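Long-range contacts in gamma-glutamylcyclotransferase (Homo sapiens, PDB 3CRY), which converts gamma-glutamyl dipeptides into 5-oxoproline and a free amino acid, may contribute to glutathione homeostasis, and can trigger cytochrome c release from mitochondria: residues L26-I31 with V82-N87; A38-V43 with K148-P153; Q47-D52 with I71-G76; Y105-V110 with R123-T128. The protein carries 1 engineered substitution. All coordinates share one frame; numbering follows the deposited sequence. Where two conformers were deposited one is given.

Contact 1 (L26-I31 with V82-N87)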
loop_
_atom_site.group_PDB
_atom_site.type_symbol
_atom_site.label_atom_id
_atom_site.label_comp_id
_atom_site.label_asym_id
_atom_site.label_seq_id
_atom_site.Cartn_x
_atom_site.Cartn_y
_atom_site.Cartn_z
ATOM N N LEU A 26 -7.354 17.460 0.662
ATOM C CA LEU A 26 -8.378 17.981 -0.250
ATOM C C LEU A 26 -8.455 19.515 -0.223
ATOM O O LEU A 26 -8.881 20.124 -1.219
ATOM C CB LEU A 26 -9.765 17.435 0.121
ATOM C CG LEU A 26 -10.022 15.959 -0.154
ATOM C CD1 LEU A 26 -11.386 15.568 0.454
ATOM C CD2 LEU A 26 -9.957 15.642 -1.668
ATOM N N LEU A 27 -8.066 20.128 0.904
ATOM C CA LEU A 27 -8.171 21.585 1.069
ATOM C C LEU A 27 -6.883 22.296 0.647
ATOM O O LEU A 27 -5.801 21.999 1.148
ATOM C CB LEU A 27 -8.515 21.950 2.520
ATOM C CG LEU A 27 -8.809 23.443 2.727
ATOM C CD1 LEU A 27 -10.105 23.872 2.010
ATOM C CD2 LEU A 27 -8.874 23.742 4.222
ATOM N N THR A 28 -7.015 23.243 -0.272
ATOM C CA THR A 28 -5.829 23.910 -0.854
ATOM C C THR A 28 -4.966 24.584 0.220
ATOM O O THR A 28 -3.731 24.433 0.214
ATOM C CB THR A 28 -6.265 24.898 -1.943
ATOM O OG1 THR A 28 -7.060 24.190 -2.889
ATOM C CG2 THR A 28 -5.070 25.506 -2.661
ATOM N N GLU A 29 -5.588 25.322 1.142
ATOM C CA GLU A 29 -4.808 25.980 2.193
ATOM C C GLU A 29 -4.096 24.998 3.131
ATOM O O GLU A 29 -3.013 25.300 3.642
ATOM C CB GLU A 29 -5.632 26.988 2.998
ATOM C CG GLU A 29 -4.726 28.027 3.688
ATOM C CD GLU A 29 -5.472 29.028 4.557
ATOM O OE1 GLU A 29 -6.716 29.043 4.522
ATOM O OE2 GLU A 29 -4.805 29.797 5.297
ATOM N N ARG A 30 -4.683 23.817 3.323
ATOM C CA ARG A 30 -4.063 22.805 4.158
ATOM C C ARG A 30 -2.855 22.197 3.466
ATOM O O ARG A 30 -1.783 22.140 4.067
ATOM C CB ARG A 30 -5.039 21.702 4.591
ATOM C CG ARG A 30 -4.368 20.534 5.340
ATOM C CD ARG A 30 -3.663 20.947 6.626
ATOM N NE ARG A 30 -2.861 19.827 7.131
ATOM C CZ ARG A 30 -2.304 19.771 8.336
ATOM N NH1 ARG A 30 -2.443 20.774 9.192
ATOM N NH2 ARG A 30 -1.614 18.699 8.682
ATOM N N ILE A 31 -3.016 21.737 2.221
ATOM C CA ILE A 31 -1.869 21.110 1.545
ATOM C C ILE A 31 -0.713 22.114 1.365
ATOM O O ILE A 31 0.455 21.740 1.426
ATOM C CB ILE A 31 -2.224 20.435 0.179
ATOM C CG1 ILE A 31 -1.078 19.511 -0.301
ATOM C CG2 ILE A 31 -2.669 21.461 -0.862
ATOM C CD1 ILE A 31 -1.403 18.679 -1.580
ATOM N N VAL A 82 -8.761 14.655 -4.941
ATOM C CA VAL A 82 -8.128 15.707 -5.743
ATOM C C VAL A 82 -6.741 15.224 -6.139
ATOM O O VAL A 82 -5.975 14.757 -5.280
ATOM C CB VAL A 82 -7.973 17.048 -4.953
ATOM C CG1 VAL A 82 -7.023 18.030 -5.705
ATOM C CG2 VAL A 82 -9.354 17.683 -4.716
ATOM N N VAL A 83 -6.441 15.344 -7.431
ATOM C CA VAL A 83 -5.097 15.083 -7.952
ATOM C C VAL A 83 -4.324 16.402 -7.957
ATOM O O VAL A 83 -4.763 17.400 -8.576
ATOM C CB VAL A 83 -5.121 14.431 -9.362
ATOM C CG1 VAL A 83 -3.713 14.218 -9.853
ATOM C CG2 VAL A 83 -5.895 13.075 -9.317
ATOM N N TRP A 84 -3.183 16.391 -7.265
ATOM C CA TRP A 84 -2.250 17.519 -7.215
ATOM C C TRP A 84 -1.007 17.253 -8.058
ATOM O O TRP A 84 -0.443 16.158 -8.012
ATOM C CB TRP A 84 -1.795 17.784 -5.768
ATOM C CG TRP A 84 -2.914 18.166 -4.830
ATOM C CD1 TRP A 84 -3.576 17.335 -3.972
ATOM C CD2 TRP A 84 -3.501 19.467 -4.669
ATOM N NE1 TRP A 84 -4.544 18.033 -3.284
ATOM C CE2 TRP A 84 -4.520 19.345 -3.689
ATOM C CE3 TRP A 84 -3.252 20.731 -5.246
ATOM C CZ2 TRP A 84 -5.318 20.447 -3.274
ATOM C CZ3 TRP A 84 -4.045 21.825 -4.839
ATOM C CH2 TRP A 84 -5.073 21.667 -3.860
ATOM N N LYS A 85 -0.560 18.263 -8.807
ATOM C CA LYS A 85 0.718 18.159 -9.518
ATOM C C LYS A 85 1.811 18.768 -8.651
ATOM O O LYS A 85 1.702 19.925 -8.201
ATOM C CB LYS A 85 0.642 18.902 -10.853
ATOM C CG LYS A 85 1.871 18.720 -11.743
ATOM C CD LYS A 85 1.638 19.502 -13.033
ATOM C CE LYS A 85 2.525 19.024 -14.158
ATOM N NZ LYS A 85 2.442 20.009 -15.285
ATOM N N MET A 86 2.863 17.989 -8.418
ATOM C CA MET A 86 3.964 18.408 -7.552
ATOM C C MET A 86 5.317 18.162 -8.213
ATOM O O MET A 86 5.429 17.294 -9.098
ATOM C CB MET A 86 3.863 17.658 -6.224
ATOM C CG MET A 86 2.672 18.117 -5.374
ATOM S SD MET A 86 2.432 17.137 -3.876
ATOM C CE MET A 86 3.823 17.705 -2.923
ATOM N N ASN A 87 6.338 18.914 -7.812
ATOM C CA ASN A 87 7.690 18.657 -8.317
ATOM C C ASN A 87 8.308 17.417 -7.676
ATOM O O ASN A 87 8.107 17.155 -6.492
ATOM C CB ASN A 87 8.614 19.865 -8.134
ATOM C CG ASN A 87 9.902 19.729 -8.938
ATOM O OD1 ASN A 87 10.839 19.043 -8.528
ATOM N ND2 ASN A 87 9.941 20.366 -10.099
#

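Contact 2 (A38-V43 with K148-P153)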
loop_
_atom_site.group_PDB
_atom_site.type_symbol
_atom_site.label_atom_id
_atom_site.label_comp_id
_atom_site.label_asym_id
_atom_site.label_seq_id
_atom_site.Cartn_x
_atom_site.Cartn_y
_atom_site.Cartn_z
ATOM N N ALA A 38 2.464 22.826 -4.629
ATOM C CA ALA A 38 1.437 21.918 -5.171
ATOM C C ALA A 38 0.432 22.712 -6.006
ATOM O O ALA A 38 -0.014 23.793 -5.605
ATOM C CB ALA A 38 0.715 21.185 -4.042
ATOM N N ALA A 39 0.074 22.174 -7.165
ATOM C CA ALA A 39 -0.906 22.815 -8.038
ATOM C C ALA A 39 -2.076 21.878 -8.314
ATOM O O ALA A 39 -1.880 20.681 -8.586
ATOM C CB ALA A 39 -0.250 23.229 -9.338
ATOM N N PHE A 40 -3.297 22.404 -8.228
ATOM C CA PHE A 40 -4.487 21.623 -8.589
ATOM C C PHE A 40 -4.355 21.096 -10.016
ATOM O O PHE A 40 -4.033 21.856 -10.936
ATOM C CB PHE A 40 -5.767 22.469 -8.486
ATOM C CG PHE A 40 -7.022 21.725 -8.915
ATOM C CD1 PHE A 40 -7.706 20.909 -8.013
ATOM C CD2 PHE A 40 -7.507 21.830 -10.229
ATOM C CE1 PHE A 40 -8.864 20.219 -8.415
ATOM C CE2 PHE A 40 -8.661 21.133 -10.639
ATOM C CZ PHE A 40 -9.332 20.315 -9.721
ATOM N N PHE A 41 -4.618 19.795 -10.182
ATOM C CA PHE A 41 -4.563 19.138 -11.497
ATOM C C PHE A 41 -5.945 18.696 -11.970
ATOM O O PHE A 41 -6.369 19.077 -13.062
ATOM C CB PHE A 41 -3.567 17.977 -11.468
ATOM C CG PHE A 41 -3.286 17.352 -12.814
ATOM C CD1 PHE A 41 -2.395 17.956 -13.696
ATOM C CD2 PHE A 41 -3.855 16.129 -13.162
ATOM C CE1 PHE A 41 -2.102 17.368 -14.943
ATOM C CE2 PHE A 41 -3.578 15.532 -14.405
ATOM C CZ PHE A 41 -2.698 16.155 -15.297
ATOM N N CYS A 42 -6.647 17.887 -11.168
ATOM C CA CYS A 42 -8.037 17.518 -11.499
ATOM C C CYS A 42 -8.702 16.788 -10.341
ATOM O O CYS A 42 -8.026 16.384 -9.389
ATOM C CB CYS A 42 -8.063 16.617 -12.732
ATOM S SG CYS A 42 -7.358 14.977 -12.510
ATOM N N VAL A 43 -10.031 16.652 -10.431
ATOM C CA VAL A 43 -10.819 15.796 -9.552
ATOM C C VAL A 43 -10.830 14.402 -10.175
ATOM O O VAL A 43 -10.885 14.271 -11.399
ATOM C CB VAL A 43 -12.268 16.316 -9.453
ATOM C CG1 VAL A 43 -13.141 15.368 -8.633
ATOM C CG2 VAL A 43 -12.271 17.711 -8.816
ATOM N N LYS A 148 -15.670 20.681 -1.122
ATOM C CA LYS A 148 -16.516 21.701 -1.739
ATOM C C LYS A 148 -15.687 22.647 -2.615
ATOM O O LYS A 148 -16.031 22.902 -3.772
ATOM C CB LYS A 148 -17.227 22.486 -0.637
ATOM C CG LYS A 148 -18.138 23.565 -1.157
ATOM C CD LYS A 148 -18.938 24.138 0.002
ATOM C CE LYS A 148 -20.108 24.931 -0.513
ATOM N NZ LYS A 148 -19.716 26.344 -0.614
ATOM N N GLU A 149 -14.575 23.136 -2.067
ATOM C CA GLU A 149 -13.695 24.089 -2.755
ATOM C C GLU A 149 -13.192 23.560 -4.094
ATOM O O GLU A 149 -13.101 24.306 -5.077
ATOM C CB GLU A 149 -12.498 24.394 -1.848
ATOM C CG GLU A 149 -11.363 25.184 -2.480
ATOM C CD GLU A 149 -10.171 25.291 -1.542
ATOM O OE1 GLU A 149 -9.446 24.278 -1.405
ATOM O OE2 GLU A 149 -9.981 26.368 -0.921
ATOM N N ASN A 150 -12.819 22.286 -4.107
ATOM C CA ASN A 150 -12.191 21.695 -5.281
ATOM C C ASN A 150 -13.129 20.908 -6.201
ATOM O O ASN A 150 -12.681 20.210 -7.101
ATOM C CB ASN A 150 -10.910 20.937 -4.873
ATOM C CG ASN A 150 -9.750 21.882 -4.574
ATOM O OD1 ASN A 150 -9.492 22.840 -5.320
ATOM N ND2 ASN A 150 -9.060 21.644 -3.465
ATOM N N GLY A 151 -14.433 21.027 -5.966
ATOM C CA GLY A 151 -15.444 20.524 -6.905
ATOM C C GLY A 151 -15.646 19.014 -6.963
ATOM O O GLY A 151 -15.910 18.477 -8.041
ATOM N N LEU A 152 -15.544 18.311 -5.827
ATOM C CA LEU A 152 -15.904 16.880 -5.837
ATOM C C LEU A 152 -17.420 16.752 -6.097
ATOM O O LEU A 152 -18.175 17.684 -5.801
ATOM C CB LEU A 152 -15.504 16.203 -4.517
ATOM C CG LEU A 152 -14.082 15.641 -4.423
ATOM C CD1 LEU A 152 -12.994 16.601 -4.785
ATOM C CD2 LEU A 152 -13.849 15.048 -3.049
ATOM N N PRO A 153 -17.870 15.614 -6.674
ATOM C CA PRO A 153 -19.311 15.468 -6.962
ATOM C C PRO A 153 -20.194 15.730 -5.741
ATOM O O PRO A 153 -19.859 15.335 -4.618
ATOM C CB PRO A 153 -19.424 14.013 -7.472
ATOM C CG PRO A 153 -18.056 13.780 -8.126
ATOM C CD PRO A 153 -17.108 14.428 -7.115
#

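Contact 3 (Q47-D52 with I71-G76)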
loop_
_atom_site.group_PDB
_atom_site.type_symbol
_atom_site.label_atom_id
_atom_site.label_comp_id
_atom_site.label_asym_id
_atom_site.label_seq_id
_atom_site.Cartn_x
_atom_site.Cartn_y
_atom_site.Cartn_z
ATOM N N GLN A 47 -11.723 3.760 -8.087
ATOM C CA GLN A 47 -12.698 2.670 -8.107
ATOM C C GLN A 47 -12.281 1.532 -7.152
ATOM O O GLN A 47 -11.088 1.212 -7.031
ATOM C CB GLN A 47 -12.845 2.173 -9.563
ATOM C CG GLN A 47 -14.195 1.564 -9.934
ATOM C CD GLN A 47 -15.373 2.483 -9.639
ATOM O OE1 GLN A 47 -16.139 2.221 -8.724
ATOM N NE2 GLN A 47 -15.491 3.580 -10.384
ATOM N N ASP A 48 -13.253 0.925 -6.477
ATOM C CA ASP A 48 -13.059 -0.277 -5.680
ATOM C C ASP A 48 -12.160 -0.068 -4.445
ATOM O O ASP A 48 -11.428 -0.971 -4.025
ATOM C CB ASP A 48 -12.574 -1.467 -6.544
ATOM C CG ASP A 48 -13.517 -1.769 -7.721
ATOM O OD1 ASP A 48 -14.743 -1.865 -7.499
ATOM O OD2 ASP A 48 -13.028 -1.870 -8.871
ATOM N N PHE A 49 -12.269 1.122 -3.850
ATOM C CA PHE A 49 -11.703 1.410 -2.529
ATOM C C PHE A 49 -12.781 2.079 -1.686
ATOM O O PHE A 49 -13.730 2.678 -2.245
ATOM C CB PHE A 49 -10.526 2.386 -2.633
ATOM C CG PHE A 49 -9.210 1.754 -3.046
ATOM C CD1 PHE A 49 -8.989 1.368 -4.368
ATOM C CD2 PHE A 49 -8.165 1.609 -2.113
ATOM C CE1 PHE A 49 -7.762 0.819 -4.757
ATOM C CE2 PHE A 49 -6.947 1.056 -2.504
ATOM C CZ PHE A 49 -6.746 0.677 -3.818
ATOM N N LYS A 50 -12.628 1.989 -0.364
ATOM C CA LYS A 50 -13.573 2.580 0.595
ATOM C C LYS A 50 -12.809 3.465 1.572
ATOM O O LYS A 50 -11.694 3.109 2.000
ATOM C CB LYS A 50 -14.316 1.474 1.354
ATOM C CG LYS A 50 -15.319 1.961 2.390
ATOM C CD LYS A 50 -16.006 0.770 3.093
ATOM C CE LYS A 50 -17.088 1.230 4.069
ATOM N NZ LYS A 50 -18.365 1.503 3.353
ATOM N N LEU A 51 -13.405 4.601 1.933
ATOM C CA LEU A 51 -12.809 5.546 2.883
ATOM C C LEU A 51 -13.067 5.086 4.331
ATOM O O LEU A 51 -14.174 4.637 4.666
ATOM C CB LEU A 51 -13.432 6.942 2.655
ATOM C CG LEU A 51 -12.918 8.117 3.497
ATOM C CD1 LEU A 51 -11.517 8.523 3.079
ATOM C CD2 LEU A 51 -13.866 9.296 3.367
ATOM N N ASP A 52 -12.065 5.209 5.198
ATOM C CA ASP A 52 -12.221 4.862 6.609
ATOM C C ASP A 52 -11.404 5.889 7.405
ATOM O O ASP A 52 -10.679 6.717 6.818
ATOM C CB ASP A 52 -11.732 3.429 6.884
ATOM C CG ASP A 52 -12.194 2.869 8.228
ATOM O OD1 ASP A 52 -13.083 3.447 8.907
ATOM O OD2 ASP A 52 -11.628 1.826 8.618
ATOM N N ILE A 71 -7.699 4.471 3.220
ATOM C CA ILE A 71 -8.531 3.782 2.206
ATOM C C ILE A 71 -8.114 2.324 2.167
ATOM O O ILE A 71 -6.964 1.977 2.515
ATOM C CB ILE A 71 -8.419 4.414 0.793
ATOM C CG1 ILE A 71 -6.949 4.458 0.313
ATOM C CG2 ILE A 71 -9.061 5.837 0.781
ATOM C CD1 ILE A 71 -6.729 4.992 -1.127
ATOM N N PHE A 72 -9.055 1.465 1.792
ATOM C CA PHE A 72 -8.727 0.044 1.637
ATOM C C PHE A 72 -9.526 -0.568 0.491
ATOM O O PHE A 72 -10.566 -0.030 0.099
ATOM C CB PHE A 72 -8.878 -0.720 2.962
ATOM C CG PHE A 72 -10.298 -0.789 3.499
ATOM C CD1 PHE A 72 -11.223 -1.701 2.971
ATOM C CD2 PHE A 72 -10.690 0.022 4.570
ATOM C CE1 PHE A 72 -12.526 -1.780 3.493
ATOM C CE2 PHE A 72 -11.986 -0.053 5.101
ATOM C CZ PHE A 72 -12.902 -0.947 4.567
ATOM N N GLN A 73 -9.012 -1.652 -0.086
ATOM C CA GLN A 73 -9.683 -2.258 -1.248
ATOM C C GLN A 73 -11.033 -2.883 -0.889
ATOM O O GLN A 73 -11.153 -3.648 0.087
ATOM C CB GLN A 73 -8.730 -3.249 -1.931
ATOM C CG GLN A 73 -7.600 -2.516 -2.641
ATOM C CD GLN A 73 -6.443 -3.403 -2.957
ATOM O OE1 GLN A 73 -5.864 -4.027 -2.054
ATOM N NE2 GLN A 73 -6.081 -3.464 -4.246
ATOM N N SER A 74 -12.048 -2.530 -1.673
ATOM C CA SER A 74 -13.432 -2.942 -1.417
ATOM C C SER A 74 -14.211 -2.919 -2.738
ATOM O O SER A 74 -14.610 -1.843 -3.210
ATOM C CB SER A 74 -14.064 -1.986 -0.391
ATOM O OG SER A 74 -15.337 -2.440 0.060
ATOM N N PRO A 75 -14.392 -4.092 -3.376
ATOM C CA PRO A 75 -15.057 -4.111 -4.684
ATOM C C PRO A 75 -16.425 -3.431 -4.659
ATOM O O PRO A 75 -17.226 -3.723 -3.777
ATOM C CB PRO A 75 -15.249 -5.609 -4.963
ATOM C CG PRO A 75 -14.120 -6.267 -4.219
ATOM C CD PRO A 75 -13.949 -5.439 -2.957
ATOM N N GLY A 76 -16.675 -2.540 -5.617
ATOM C CA GLY A 76 -17.987 -1.884 -5.711
ATOM C C GLY A 76 -18.107 -0.533 -5.032
ATOM O O GLY A 76 -19.055 0.217 -5.312
#

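Contact 4 (Y105-V110 with R123-T128)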
loop_
_atom_site.group_PDB
_atom_site.type_symbol
_atom_site.label_atom_id
_atom_site.label_comp_id
_atom_site.label_asym_id
_atom_site.label_seq_id
_atom_site.Cartn_x
_atom_site.Cartn_y
_atom_site.Cartn_z
ATOM N N TYR A 105 1.694 5.486 7.452
ATOM C CA TYR A 105 1.157 5.203 6.124
ATOM C C TYR A 105 2.246 4.538 5.297
ATOM O O TYR A 105 3.445 4.701 5.573
ATOM C CB TYR A 105 0.760 6.502 5.413
ATOM C CG TYR A 105 -0.489 7.207 5.954
ATOM C CD1 TYR A 105 -0.397 8.090 7.028
ATOM C CD2 TYR A 105 -1.733 7.000 5.378
ATOM C CE1 TYR A 105 -1.521 8.764 7.504
ATOM C CE2 TYR A 105 -2.883 7.664 5.846
ATOM C CZ TYR A 105 -2.764 8.536 6.915
ATOM O OH TYR A 105 -3.863 9.192 7.384
ATOM N N VAL A 106 1.814 3.802 4.272
ATOM C CA VAL A 106 2.713 3.292 3.244
ATOM C C VAL A 106 2.438 4.048 1.943
ATOM O O VAL A 106 1.288 4.512 1.710
ATOM C CB VAL A 106 2.552 1.756 3.072
ATOM C CG1 VAL A 106 1.214 1.428 2.399
ATOM C CG2 VAL A 106 3.735 1.183 2.278
ATOM N N VAL A 107 3.481 4.226 1.119
ATOM C CA VAL A 107 3.318 4.791 -0.222
ATOM C C VAL A 107 2.666 3.775 -1.147
ATOM O O VAL A 107 3.107 2.622 -1.201
ATOM C CB VAL A 107 4.691 5.210 -0.854
ATOM C CG1 VAL A 107 4.499 5.674 -2.287
ATOM C CG2 VAL A 107 5.384 6.259 -0.012
ATOM N N ILE A 108 1.621 4.195 -1.851
ATOM C CA ILE A 108 0.980 3.355 -2.888
ATOM C C ILE A 108 1.007 4.024 -4.266
ATOM O O ILE A 108 1.251 5.236 -4.388
ATOM C CB ILE A 108 -0.489 3.010 -2.528
ATOM C CG1 ILE A 108 -1.372 4.273 -2.454
ATOM C CG2 ILE A 108 -0.552 2.160 -1.240
ATOM C CD1 ILE A 108 -2.843 3.951 -2.132
ATOM N N GLU A 109 0.737 3.237 -5.308
ATOM C CA GLU A 109 0.457 3.781 -6.635
ATOM C C GLU A 109 -0.973 3.382 -6.934
ATOM O O GLU A 109 -1.369 2.239 -6.667
ATOM C CB GLU A 109 1.391 3.168 -7.702
ATOM C CG GLU A 109 1.204 3.738 -9.116
ATOM C CD GLU A 109 2.083 3.021 -10.123
ATOM O OE1 GLU A 109 3.306 3.229 -10.088
ATOM O OE2 GLU A 109 1.535 2.220 -10.899
ATOM N N VAL A 110 -1.767 4.328 -7.417
ATOM C CA VAL A 110 -3.148 4.025 -7.811
ATOM C C VAL A 110 -3.465 4.581 -9.185
ATOM O O VAL A 110 -2.829 5.519 -9.637
ATOM C CB VAL A 110 -4.194 4.558 -6.791
ATOM C CG1 VAL A 110 -4.132 3.775 -5.481
ATOM C CG2 VAL A 110 -4.020 6.049 -6.568
ATOM N N ARG A 123 0.634 8.851 -7.176
ATOM C CA ARG A 123 1.130 8.480 -5.841
ATOM C C ARG A 123 0.030 8.781 -4.809
ATOM O O ARG A 123 -0.684 9.782 -4.920
ATOM C CB ARG A 123 2.389 9.294 -5.527
ATOM C CG ARG A 123 3.179 8.891 -4.253
ATOM C CD ARG A 123 4.369 9.839 -4.066
ATOM N NE ARG A 123 5.368 9.367 -3.088
ATOM C CZ ARG A 123 6.337 8.481 -3.371
ATOM N NH1 ARG A 123 6.434 7.939 -4.583
ATOM N NH2 ARG A 123 7.208 8.117 -2.433
ATOM N N SER A 124 -0.130 7.892 -3.832
ATOM C CA SER A 124 -0.997 8.151 -2.678
ATOM C C SER A 124 -0.434 7.412 -1.468
ATOM O O SER A 124 0.736 6.967 -1.499
ATOM C CB SER A 124 -2.462 7.737 -2.977
ATOM O OG SER A 124 -3.363 8.405 -2.087
ATOM N N TYR A 125 -1.252 7.289 -0.416
ATOM C CA TYR A 125 -0.861 6.737 0.892
ATOM C C TYR A 125 -2.048 6.049 1.502
ATOM O O TYR A 125 -3.180 6.507 1.327
ATOM C CB TYR A 125 -0.423 7.853 1.855
ATOM C CG TYR A 125 0.775 8.620 1.336
ATOM C CD1 TYR A 125 2.072 8.201 1.646
ATOM C CD2 TYR A 125 0.607 9.733 0.503
ATOM C CE1 TYR A 125 3.186 8.891 1.154
ATOM C CE2 TYR A 125 1.714 10.427 0.005
ATOM C CZ TYR A 125 2.993 9.990 0.338
ATOM O OH TYR A 125 4.069 10.671 -0.158
ATOM N N LEU A 126 -1.787 4.946 2.210
ATOM C CA LEU A 126 -2.817 4.371 3.083
ATOM C C LEU A 126 -2.213 3.686 4.312
ATOM O O LEU A 126 -1.003 3.398 4.341
ATOM C CB LEU A 126 -3.747 3.446 2.281
ATOM C CG LEU A 126 -3.090 2.238 1.573
ATOM C CD1 LEU A 126 -2.628 1.146 2.530
ATOM C CD2 LEU A 126 -4.084 1.666 0.538
ATOM N N MET A 127 -3.037 3.456 5.340
ATOM C CA MET A 127 -2.559 2.808 6.575
ATOM C C MET A 127 -2.571 1.288 6.392
ATOM O O MET A 127 -3.495 0.752 5.771
ATOM C CB MET A 127 -3.491 3.152 7.733
ATOM C CG MET A 127 -3.543 4.608 8.066
ATOM S SD MET A 127 -4.773 4.864 9.398
ATOM C CE MET A 127 -4.737 6.644 9.437
ATOM N N THR A 128 -1.575 0.598 6.945
ATOM C CA THR A 128 -1.547 -0.868 6.887
ATOM C C THR A 128 -1.798 -1.551 8.230
ATOM O O THR A 128 -2.014 -2.776 8.270
ATOM C CB THR A 128 -0.202 -1.405 6.334
ATOM O OG1 THR A 128 0.859 -1.074 7.242
ATOM C CG2 THR A 128 0.120 -0.806 4.962
#

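Contact 1 (L26-I31 with V82-N87)
Thr28 OG1 lies in the plane of the Trp84 indole at its edge, 3.4 Å from Trp84 CH2, and is held there by two partners at the end of helix 137-149, Glu149 OE1 and Asn150 ND2, which both hydrogen-bond to it. The hydroxyl is thus satisfied beside an apolar ring. Ile31, one turn on, covers a face of the same indole: with CG1 anti to the backbone N (chi1 -166°), its extended branch sets CD1 3.5 Å from the centroid of the five-membered ring of Trp84 and 9° off the normal, a CH-pi contact. Ile31 CG2 meets the six-membered part, 3.7 Å from Trp84 CZ2. Across the opposite face, Val82 CG1 sits 3.4 Å above the Trp84 ring plane. The indole is clamped on both faces, and a hydrogen bond from Trp84 NE1 to Asn25 O further fixes its rotation. Leu26 CD2 packs against Val82 CG2 at 3.7 Å. The contact seats the start of helix 28-34 on strand 77-87, which runs between strands 16-21 and 39-46 of the five-stranded sheet; Leu26 also reaches Ile143 of helix 137-149, and Trp84 packs on Ala21 of strand 16-21, which probably lines the substrate site.

Contact 2 (A38-V43 with K148-P153)
Val43 carries CG1 anti to its backbone N (chi1 175°) and CG2 beside that nitrogen, and this splits its two methyls between different partners on 150-153. CG2 presses on the main chain, with Val43 CG2 only 3.1 Å from Asn150 O, a tight approach, and Val43 CG2 3.8 Å from Gly151 O. CG1 turns to the apolar side chains beyond: Val43 CG1 lies 4.0 Å from Leu152 CD1, the two side chains meeting obliquely, and a little further from the ring of Pro153. Both segments form irregular backbone here. Phe41 and Cys42 together face Val83, a classic beta bulge in strand 39-46, and Gly151, with its positive phi, is the C-prime residue of the Schellman motif that ends helix 137-149, where Leu152 N bonds to Ala147 O and Gly151 N to Lys148 O. Residues 40-43 and 150-153 run in nearly the same direction, 4° apart end to end. Phe40, on the other side of the bulge, and Asn150 run alongside each other in opposite senses, ring and amide planes 18° apart, with Phe40 CD1 3.8 Å from Asn150 OD1. No hydrogen bond joins the two segments; the Asn150 amide instead turns its ND2 to Leu26 O. Val82 and Trp80 of strand 77-87 pack against the same residues, Val82 against Phe40 and Asn150, Trp80 against Val43 and Pro153.

Contact 3 (Q47-D52 with I71-G76)
Phe49 and Gln73 extend together, the Gln73 stem resting over one face of the phenyl ring: Gln73 CG stands 3.8 Å from the Phe49 ring centroid in a CH-pi contact, and the amide plane is turned 28° from the ring. Ile71 crosses the same ring at a slant, Ile71 CD1 lying 3.8 Å from Phe49 CD2. An alanine in place of Phe49 would probably open a gap beside Ile71 and strip Gln73 CG of the ring face it rests on. Leu51 and Ile71 both touch Tyr22, so their face of the hairpin probably borders the substrate site. Lys50 and Phe72 lie on the opposite face. Their side chains also run alongside each other, with Lys50 CD 3.8 Å from Phe72 CZ. With chi1 at 65°, the Phe72 ring sits between its own backbone N and carbonyl carbon, and its edge meets Asp52, whose CB is 3.9 Å from Phe72 CE2; carboxylate and ring planes stand 82° apart.

The backbones of strands 49-56 and 68-74 pair as an antiparallel hairpin. Lys50 and Phe72 make a hydrogen-bonded pair, Lys50 N to Phe72 O being 2.9 Å. Nearer the corner, Ser74 N reaches Asp48 O at 2.9 Å from above the carbonyl plane, and Gly76 N meets the anti lone pair of Asp48 OD1 at 2.8 Å in an almost straight bond. Asp48 therefore ties down the 74-76 turn through both backbone and carboxylate. The Gln73 amide bonds to Tyr105 O of the second subunit, and Phe49 packs on Val106 of that subunit, so the ring probably helps to position the amide for its bond across the dimer.

Contact 4 (Y105-V110 with R123-T128)
Val106 N donates to Leu126 O at 2.8 Å, nearly straight at 170°, and Ile108 N does the same to Ser124 O at 2.9 Å; each pair is completed by the return bond. The four backbone bonds knit strands 106-114 and 119-126 into an antiparallel hairpin, and residues 107-109 pair with a strand of the second subunit, carrying the sheet across the dimer. On the side of Val107 and Tyr125, the Arg123 guanidinium lies flat on Val107, whose CG1 is 3.5 Å from Arg123 CZ and centred under the group. Its charge is met by Asp95 and by Glu109 of the second subunit. Val107 CG2 also touches Tyr125 CE1 at 3.6 Å. On the other face Ile108 crosses Leu126 at about a right angle, Ile108 CD1 lying 3.7 Å from Leu126 CD2. At the end away from the hairpin turn, Met127 swings CG beside its backbone N (chi1 -63°) and over a face of the Tyr105 ring, 4.1 Å from its centroid, in a Met-aromatic contact. With an alanine for Tyr105, Met127 would probably lose its aromatic support and Ala69 O its hydroxyl partner. Tyr105 and Tyr125 both touch Gln98, the engineered residue at the proton-acceptor position.

Contacts 1 and 2 are neighbours, their centres about 8 Å apart. They pack helix 28-34 and the end of helix 137-149 against strands 77-87 and 39-46, which adjoin in the five-stranded sheet, and along the chain their segments alternate. Contact 3 falls in sequence between the segments of each, yet its centre is about 21 Å from that of contact 1 and 20 Å from that of contact 2, in the three-stranded sheet. Contact 4 follows contacts 1 and 3 but lies between the segments of contact 2, in strands 106-114 and 119-126 of the five-stranded sheet, which runs on into the second subunit. Contacts 3 and 4, centres about 13 Å apart, touch through Ile71 and Leu126 and lie at the dimer interface, whereas no other chain touches contacts 1 and 2.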